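Local atomic coordinates of type II restriction enzyme MspI (Moraxella sp., PDB entry 1SA3), a protein that recognises the double-stranded DNA sequence 5'-CCGG-3' and cuts it after the first C, leaving fragments with terminal 5'-phosphates. Residues Asp75-Val80 with Ile102-His107; Ser110-Pro115 with Lys193-Ile198. One frame throughout, in Å; residues are numbered along the deposited sequence.

Contact 1 of 2, residues Asp75-Val80 with Ile102-His107; sequences DNIIDV and IRFTFH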
ATOM      1  N   ASP E  75      -5.004  23.987   8.987  1.00 21.15           N
ATOM      2  CA  ASP E  75      -5.911  25.078   9.328  1.00 24.54           C
ATOM      3  C   ASP E  75      -7.221  25.110   8.551  1.00 23.47           C
ATOM      4  O   ASP E  75      -8.159  25.791   8.949  1.00 24.23           O
ATOM      5  CB  ASP E  75      -5.206  26.429   9.184  1.00 26.58           C
ATOM      6  CG  ASP E  75      -4.121  26.633  10.216  1.00 30.35           C
ATOM      7  OD1 ASP E  75      -4.280  26.136  11.353  1.00 30.63           O
ATOM      8  OD2 ASP E  75      -3.114  27.301   9.896  1.00 33.75           O
ATOM      9  N   ASN E  76      -7.303  24.373   7.450  1.00 23.40           N
ATOM     10  CA  ASN E  76      -8.525  24.369   6.663  1.00 23.29           C
ATOM     11  C   ASN E  76      -9.448  23.232   7.097  1.00 25.45           C
ATOM     12  O   ASN E  76     -10.596  23.144   6.659  1.00 24.08           O
ATOM     13  CB  ASN E  76      -8.198  24.246   5.161  1.00 24.81           C
ATOM     14  CG  ASN E  76      -7.407  25.440   4.624  1.00 26.69           C
ATOM     15  OD1 ASN E  76      -7.277  26.464   5.292  1.00 24.14           O
ATOM     16  ND2 ASN E  76      -6.885  25.312   3.400  1.00 23.74           N
ATOM     17  N   ILE E  77      -8.944  22.362   7.967  1.00 24.85           N
ATOM     18  CA  ILE E  77      -9.726  21.229   8.446  1.00 20.28           C
ATOM     19  C   ILE E  77     -10.590  21.623   9.641  1.00 21.94           C
ATOM     20  O   ILE E  77     -10.078  22.066  10.670  1.00 22.22           O
ATOM     21  CB  ILE E  77      -8.794  20.066   8.842  1.00 19.76           C
ATOM     22  CG1 ILE E  77      -7.951  19.653   7.628  1.00 24.31           C
ATOM     23  CG2 ILE E  77      -9.614  18.885   9.352  1.00 18.13           C
ATOM     24  CD1 ILE E  77      -6.789  18.749   7.957  1.00 23.01           C
ATOM     25  N   ILE E  78     -11.899  21.454   9.499  1.00 22.58           N
ATOM     26  CA  ILE E  78     -12.837  21.797  10.554  1.00 26.63           C
ATOM     27  C   ILE E  78     -13.192  20.592  11.409  1.00 27.01           C
ATOM     28  O   ILE E  78     -13.479  20.727  12.593  1.00 27.62           O
ATOM     29  CB  ILE E  78     -14.140  22.395   9.969  1.00 28.63           C
ATOM     30  CG1 ILE E  78     -13.809  23.630   9.124  1.00 31.64           C
ATOM     31  CG2 ILE E  78     -15.106  22.746  11.084  1.00 28.29           C
ATOM     32  CD1 ILE E  78     -12.984  24.689   9.839  1.00 32.90           C
ATOM     33  N   ASP E  79     -13.183  19.408  10.808  1.00 26.16           N
ATOM     34  CA  ASP E  79     -13.493  18.200  11.551  1.00 23.02           C
ATOM     35  C   ASP E  79     -12.852  16.997  10.884  1.00 23.64           C
ATOM     36  O   ASP E  79     -12.569  17.013   9.684  1.00 22.30           O
ATOM     37  CB  ASP E  79     -15.006  18.002  11.646  1.00 26.87           C
ATOM     38  CG  ASP E  79     -15.393  16.975  12.696  1.00 29.27           C
ATOM     39  OD1 ASP E  79     -14.608  16.765  13.642  1.00 31.48           O
ATOM     40  OD2 ASP E  79     -16.486  16.390  12.585  1.00 33.30           O
ATOM     41  N   VAL E  80     -12.627  15.955  11.672  1.00 21.65           N
ATOM     42  CA  VAL E  80     -12.004  14.740  11.177  1.00 21.85           C
ATOM     43  C   VAL E  80     -12.531  13.544  11.946  1.00 22.38           C
ATOM     44  O   VAL E  80     -12.879  13.654  13.124  1.00 20.80           O
ATOM     45  CB  VAL E  80     -10.468  14.763  11.376  1.00 27.13           C
ATOM     46  CG1 VAL E  80      -9.824  13.613  10.597  1.00 24.96           C
ATOM     47  CG2 VAL E  80      -9.892  16.096  10.944  1.00 29.49           C
ATOM     48  N   ILE E 102     -10.280   7.959   6.426  1.00 13.71           N
ATOM     49  CA  ILE E 102     -10.265   9.185   7.226  1.00 15.36           C
ATOM     50  C   ILE E 102     -11.142  10.141   6.421  1.00 17.61           C
ATOM     51  O   ILE E 102     -11.009  10.214   5.191  1.00 16.68           O
ATOM     52  CB  ILE E 102      -8.866   9.829   7.314  1.00 13.23           C
ATOM     53  CG1 ILE E 102      -7.890   8.888   8.017  1.00 13.12           C
ATOM     54  CG2 ILE E 102      -8.950  11.180   8.063  1.00 12.85           C
ATOM     55  CD1 ILE E 102      -6.467   9.414   8.022  1.00 15.72           C
ATOM     56  N   ARG E 103     -12.062  10.826   7.089  1.00 12.71           N
ATOM     57  CA  ARG E 103     -12.902  11.805   6.408  1.00 16.01           C
ATOM     58  C   ARG E 103     -12.606  13.182   6.990  1.00 17.34           C
ATOM     59  O   ARG E 103     -12.660  13.374   8.208  1.00 20.11           O
ATOM     60  CB  ARG E 103     -14.391  11.488   6.581  1.00 18.70           C
ATOM     61  CG  ARG E 103     -15.297  12.577   5.998  1.00 21.53           C
ATOM     62  CD  ARG E 103     -16.776  12.235   6.144  1.00 22.28           C
ATOM     63  NE  ARG E 103     -17.148  11.068   5.352  1.00 24.13           N
ATOM     64  CZ  ARG E 103     -17.249  11.049   4.025  1.00 24.72           C
ATOM     65  NH1 ARG E 103     -17.009  12.139   3.308  1.00 26.77           N
ATOM     66  NH2 ARG E 103     -17.583   9.924   3.409  1.00 26.04           N
ATOM     67  N   PHE E 104     -12.269  14.136   6.125  1.00 15.87           N
ATOM     68  CA  PHE E 104     -11.989  15.495   6.575  1.00 15.40           C
ATOM     69  C   PHE E 104     -13.143  16.386   6.171  1.00 19.62           C
ATOM     70  O   PHE E 104     -13.623  16.303   5.039  1.00 20.33           O
ATOM     71  CB  PHE E 104     -10.724  16.058   5.930  1.00 18.44           C
ATOM     72  CG  PHE E 104      -9.479  15.298   6.253  1.00 20.19           C
ATOM     73  CD1 PHE E 104      -9.013  14.304   5.398  1.00 19.68           C
ATOM     74  CD2 PHE E 104      -8.746  15.599   7.394  1.00 16.61           C
ATOM     75  CE1 PHE E 104      -7.825  13.623   5.677  1.00 18.23           C
ATOM     76  CE2 PHE E 104      -7.568  14.924   7.675  1.00 18.03           C
ATOM     77  CZ  PHE E 104      -7.108  13.936   6.812  1.00 16.94           C
ATOM     78  N   THR E 105     -13.590  17.234   7.088  1.00 18.30           N
ATOM     79  CA  THR E 105     -14.680  18.156   6.803  1.00 19.53           C
ATOM     80  C   THR E 105     -14.085  19.555   6.762  1.00 18.89           C
ATOM     81  O   THR E 105     -13.317  19.940   7.646  1.00 15.88           O
ATOM     82  CB  THR E 105     -15.774  18.081   7.885  1.00 20.55           C
ATOM     83  OG1 THR E 105     -16.337  16.766   7.889  1.00 23.68           O
ATOM     84  CG2 THR E 105     -16.886  19.092   7.605  1.00 20.55           C
ATOM     85  N   PHE E 106     -14.439  20.310   5.728  1.00 18.50           N
ATOM     86  CA  PHE E 106     -13.908  21.654   5.550  1.00 17.85           C
ATOM     87  C   PHE E 106     -14.882  22.757   5.984  1.00 20.50           C
ATOM     88  O   PHE E 106     -15.987  22.477   6.434  1.00 18.31           O
ATOM     89  CB  PHE E 106     -13.479  21.829   4.091  1.00 19.06           C
ATOM     90  CG  PHE E 106     -12.585  20.725   3.596  1.00 21.48           C
ATOM     91  CD1 PHE E 106     -13.020  19.844   2.603  1.00 20.46           C
ATOM     92  CD2 PHE E 106     -11.320  20.541   4.141  1.00 20.11           C
ATOM     93  CE1 PHE E 106     -12.207  18.797   2.163  1.00 20.23           C
ATOM     94  CE2 PHE E 106     -10.502  19.495   3.709  1.00 21.68           C
ATOM     95  CZ  PHE E 106     -10.945  18.623   2.720  1.00 18.85           C
ATOM     96  N   HIS E 107     -14.473  24.011   5.841  1.00 22.31           N
ATOM     97  CA  HIS E 107     -15.299  25.141   6.266  1.00 27.79           C
ATOM     98  C   HIS E 107     -16.684  25.272   5.634  1.00 26.66           C
ATOM     99  O   HIS E 107     -17.646  25.585   6.326  1.00 24.72           O
ATOM    100  CB  HIS E 107     -14.543  26.451   6.048  1.00 30.99           C
ATOM    101  CG  HIS E 107     -14.386  26.815   4.607  1.00 39.73           C
ATOM    102  ND1 HIS E 107     -13.618  26.076   3.731  1.00 45.62           N
ATOM    103  CD2 HIS E 107     -14.925  27.821   3.877  1.00 41.81           C
ATOM    104  CE1 HIS E 107     -13.690  26.611   2.526  1.00 46.39           C
ATOM    105  NE2 HIS E 107     -14.476  27.671   2.586  1.00 44.76           N
TER
HETATM  106  O   HOH W   1     -11.463  24.803   4.884  1.00 30.13           O
HETATM  107  O   HOH W   2     -14.918  14.853   9.078  1.00 17.61           O
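A classic beta bulge joins the outermost strand 77-84 to strand 100-106: Thr105 is paired with two successive residues, Ile78 and Asp79. The evidence is the carbonyl of Thr105, which accepts two backbone N-H groups. Ile78 N lies 2.8 Å from Thr105 O, nearly in line with the C=O bond, whereas Asp79 N makes a longer approach of 3.2 Å to the same oxygen from a tilted direction. In return Thr105 N donates to Asp79 O at 2.8 Å, almost straight at 171°. Past the bulge, Val80 and Phe104 form an antiparallel non-hydrogen-bonded pair, and Val80 CA-H points at Arg103 O.

On the face carrying Val80 and Phe104 the contact is apolar. The two side chains run alongside each other, Val80 CG2 meeting Phe104 CD2 at 3.8 Å, while Ile77 CD1 comes obliquely to the same Phe104 CD2. Val80 CG1, anti to the backbone N (chi1 -169°), is turned instead onto Ile102 CG2, 3.6 Å away. Leu66 and Leu67 of helix 57-69 pack against this face.

The face with Asp79 and Thr105 is more polar. One water donates to Arg103 O and, weakly, to Asp79 O, and is hydrogen-bonded to Thr105 OG1 at 2.7 Å. Further along, beside His107, a second water links Asn76 O to His107 ND1, and Asn76 O also lies in the plane of the Phe106 ring, 3.7 Å from CD2. Axes 4.7 Å apart and 145° between strand directions fit a bulged antiparallel edge of the mixed sheet in this PDDEXK-clan nuclease.

Contact 2 of 2, residues Ser110-Pro115 with Lys193-Ile198; sequences SSRLVP and KSEGNI
Charge and stacking come first: Glu195 lies across the Arg112 guanidinium, the two side chains crossing at about a right angle. Glu195 CG sits over the rim of one face, 3.5 Å from Arg112 NH2, and the carboxylate plane is only 19° from that of the guanidinium. Arg112 NH1 and Glu195 OE1 remain 4.2 Å apart, with the oxygen well out of the guanidinium plane, so any attraction is probably electrostatic only, with no N-H aimed at the oxygen. Val114 CG2 lies over the rim of the opposite face.

Polar bonds at two nitrogens hold the arginine. A bend at chi2 (60°) carries the chain forward beside its own strand, where Arg112 NE makes a bent bond of 2.8 Å to Leu113 O from above the carbonyl plane. That oxygen also receives the CA-H of Gly196, with Gly196 CA 3.4 Å from Leu113 O. Asp202 pairs with Arg112 NH2 and accepts from Gly196 N, joining both segments.

Van der Waals packing completes the contact: Pro115 CG rests 3.5 Å from Asn197 O, and Leu113 CD2 reaches Ile198 CB at 4.2 Å. The loop between helix 179-188 and strand 203-210 thus lies against the start of strand 111-121, which in the sheet lies between strand 100-106 and the parallel strand 203-210.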
ATOM      1  N   SER E 110     -18.108  20.998   2.978  1.00 22.64           N
ATOM      2  CA  SER E 110     -17.762  19.950   2.029  1.00 18.10           C
ATOM      3  C   SER E 110     -16.795  19.045   2.772  1.00 17.62           C
ATOM      4  O   SER E 110     -16.303  19.403   3.841  1.00 19.36           O
ATOM      5  CB  SER E 110     -17.094  20.518   0.771  1.00 19.29           C
ATOM      6  OG  SER E 110     -15.839  21.109   1.063  1.00 22.91           O
ATOM      7  N   SER E 111     -16.524  17.874   2.217  1.00 19.11           N
ATOM      8  CA  SER E 111     -15.608  16.949   2.871  1.00 22.25           C
ATOM      9  C   SER E 111     -14.882  16.084   1.856  1.00 22.53           C
ATOM     10  O   SER E 111     -15.240  16.052   0.676  1.00 18.51           O
ATOM     11  CB  SER E 111     -16.373  16.063   3.858  1.00 25.07           C
ATOM     12  OG  SER E 111     -17.323  15.257   3.183  1.00 27.44           O
ATOM     13  N   ARG E 112     -13.850  15.390   2.324  1.00 21.10           N
ATOM     14  CA  ARG E 112     -13.057  14.508   1.476  1.00 18.71           C
ATOM     15  C   ARG E 112     -12.865  13.189   2.200  1.00 18.14           C
ATOM     16  O   ARG E 112     -12.448  13.165   3.360  1.00 15.52           O
ATOM     17  CB  ARG E 112     -11.693  15.150   1.180  1.00 20.96           C
ATOM     18  CG  ARG E 112     -10.598  14.192   0.664  1.00 22.38           C
ATOM     19  CD  ARG E 112     -10.969  13.508  -0.631  1.00 21.44           C
ATOM     20  NE  ARG E 112     -10.019  12.468  -1.025  1.00 21.14           N
ATOM     21  CZ  ARG E 112      -8.765  12.697  -1.410  1.00 21.22           C
ATOM     22  NH1 ARG E 112      -8.285  13.930  -1.457  1.00 19.34           N
ATOM     23  NH2 ARG E 112      -7.988  11.681  -1.755  1.00 22.06           N
ATOM     24  N   LEU E 113     -13.210  12.094   1.539  1.00 17.18           N
ATOM     25  CA  LEU E 113     -13.015  10.779   2.129  1.00 17.96           C
ATOM     26  C   LEU E 113     -11.661  10.309   1.616  1.00 18.05           C
ATOM     27  O   LEU E 113     -11.353  10.470   0.429  1.00 15.35           O
ATOM     28  CB  LEU E 113     -14.102   9.811   1.681  1.00 18.44           C
ATOM     29  CG  LEU E 113     -13.973   8.383   2.225  1.00 19.40           C
ATOM     30  CD1 LEU E 113     -14.197   8.385   3.736  1.00 18.32           C
ATOM     31  CD2 LEU E 113     -14.977   7.484   1.526  1.00 19.58           C
ATOM     32  N   VAL E 114     -10.844   9.752   2.504  1.00 17.44           N
ATOM     33  CA  VAL E 114      -9.524   9.273   2.107  1.00 15.01           C
ATOM     34  C   VAL E 114      -9.314   7.801   2.450  1.00 15.87           C
ATOM     35  O   VAL E 114      -8.920   7.467   3.575  1.00 15.47           O
ATOM     36  CB  VAL E 114      -8.393  10.072   2.793  1.00 13.43           C
ATOM     37  CG1 VAL E 114      -7.045   9.703   2.169  1.00 11.02           C
ATOM     38  CG2 VAL E 114      -8.645  11.558   2.671  1.00 14.92           C
ATOM     39  N   PRO E 115      -9.593   6.897   1.494  1.00 15.36           N
ATOM     40  CA  PRO E 115      -9.409   5.465   1.734  1.00 15.60           C
ATOM     41  C   PRO E 115      -7.905   5.219   1.830  1.00 17.62           C
ATOM     42  O   PRO E 115      -7.109   5.814   1.081  1.00 14.28           O
ATOM     43  CB  PRO E 115     -10.052   4.822   0.502  1.00 18.24           C
ATOM     44  CG  PRO E 115      -9.848   5.855  -0.559  1.00 14.14           C
ATOM     45  CD  PRO E 115     -10.208   7.125   0.173  1.00 12.58           C
ATOM     46  N   LYS E 193      -7.193   6.482 -12.593  1.00 23.17           N
ATOM     47  CA  LYS E 193      -7.177   7.208 -11.330  1.00 25.03           C
ATOM     48  C   LYS E 193      -8.518   7.230 -10.618  1.00 23.63           C
ATOM     49  O   LYS E 193      -9.575   7.304 -11.241  1.00 24.82           O
ATOM     50  CB  LYS E 193      -6.681   8.640 -11.547  1.00 29.24           C
ATOM     51  CG  LYS E 193      -5.281   8.712 -12.145  1.00 32.07           C
ATOM     52  CD  LYS E 193      -4.736  10.136 -12.142  1.00 38.93           C
ATOM     53  CE  LYS E 193      -3.313  10.182 -12.687  1.00 39.42           C
ATOM     54  NZ  LYS E 193      -2.690  11.520 -12.525  1.00 42.24           N
ATOM     55  N   SER E 194      -8.456   7.159  -9.295  1.00 20.02           N
ATOM     56  CA  SER E 194      -9.639   7.173  -8.448  1.00 17.23           C
ATOM     57  C   SER E 194      -9.359   8.119  -7.284  1.00 17.20           C
ATOM     58  O   SER E 194      -8.206   8.301  -6.901  1.00 13.40           O
ATOM     59  CB  SER E 194      -9.917   5.757  -7.922  1.00 19.70           C
ATOM     60  OG  SER E 194     -10.924   5.752  -6.921  1.00 20.10           O
ATOM     61  N   GLU E 195     -10.399   8.739  -6.737  1.00 16.87           N
ATOM     62  CA  GLU E 195     -10.224   9.645  -5.601  1.00 19.84           C
ATOM     63  C   GLU E 195     -11.495   9.648  -4.769  1.00 20.90           C
ATOM     64  O   GLU E 195     -12.600   9.800  -5.303  1.00 15.73           O
ATOM     65  CB  GLU E 195      -9.921  11.080  -6.062  1.00 22.93           C
ATOM     66  CG  GLU E 195      -9.428  12.001  -4.937  1.00 27.55           C
ATOM     67  CD  GLU E 195      -9.500  13.486  -5.287  1.00 33.36           C
ATOM     68  OE1 GLU E 195     -10.529  14.133  -4.978  1.00 34.95           O
ATOM     69  OE2 GLU E 195      -8.527  14.005  -5.874  1.00 35.89           O
ATOM     70  N   GLY E 196     -11.337   9.452  -3.463  1.00 16.15           N
ATOM     71  CA  GLY E 196     -12.483   9.449  -2.570  1.00 17.54           C
ATOM     72  C   GLY E 196     -13.428   8.269  -2.702  1.00 17.46           C
ATOM     73  O   GLY E 196     -14.511   8.274  -2.116  1.00 19.54           O
ATOM     74  N   ASN E 197     -13.033   7.252  -3.457  1.00 16.22           N
ATOM     75  CA  ASN E 197     -13.874   6.067  -3.636  1.00 17.05           C
ATOM     76  C   ASN E 197     -13.411   5.035  -2.611  1.00 15.72           C
ATOM     77  O   ASN E 197     -12.272   4.582  -2.667  1.00 16.95           O
ATOM     78  CB  ASN E 197     -13.699   5.503  -5.048  1.00 17.59           C
ATOM     79  CG  ASN E 197     -14.661   4.368  -5.350  1.00 16.18           C
ATOM     80  OD1 ASN E 197     -14.991   3.562  -4.476  1.00 16.58           O
ATOM     81  ND2 ASN E 197     -15.109   4.294  -6.597  1.00 16.31           N
ATOM     82  N   ILE E 198     -14.289   4.651  -1.691  1.00 13.53           N
ATOM     83  CA  ILE E 198     -13.908   3.703  -0.642  1.00 14.97           C
ATOM     84  C   ILE E 198     -13.379   2.350  -1.140  1.00 16.58           C
ATOM     85  O   ILE E 198     -12.646   1.665  -0.423  1.00 16.93           O
ATOM     86  CB  ILE E 198     -15.080   3.486   0.346  1.00 13.54           C
ATOM     87  CG1 ILE E 198     -14.561   2.834   1.631  1.00 13.12           C
ATOM     88  CG2 ILE E 198     -16.164   2.634  -0.302  1.00 15.43           C
ATOM     89  CD1 ILE E 198     -15.583   2.843   2.762  1.00 16.68           C
TER

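Overall arrangement
Along the chain, contact 1 closes first, over the 21 residues between its segments, setting strand 100-106 antiparallel to strand 77-84. A short turn then leads into strand 111-121, where contact 2 opens; its loop of 77 residues, rich in helix, ends at 193-198. The two closures are therefore in series, neither enclosing nor crossing the other. They meet laterally through neighbouring strands: Phe104 O lies 2.9 Å from Arg112 N and Ile102 O lies 2.7 Å from Val114 N, both probable hydrogen bonds. Contact 1 attaches the outermost strand of the mixed sheet, whereas contact 2 seats the loop leading to strand 203-210.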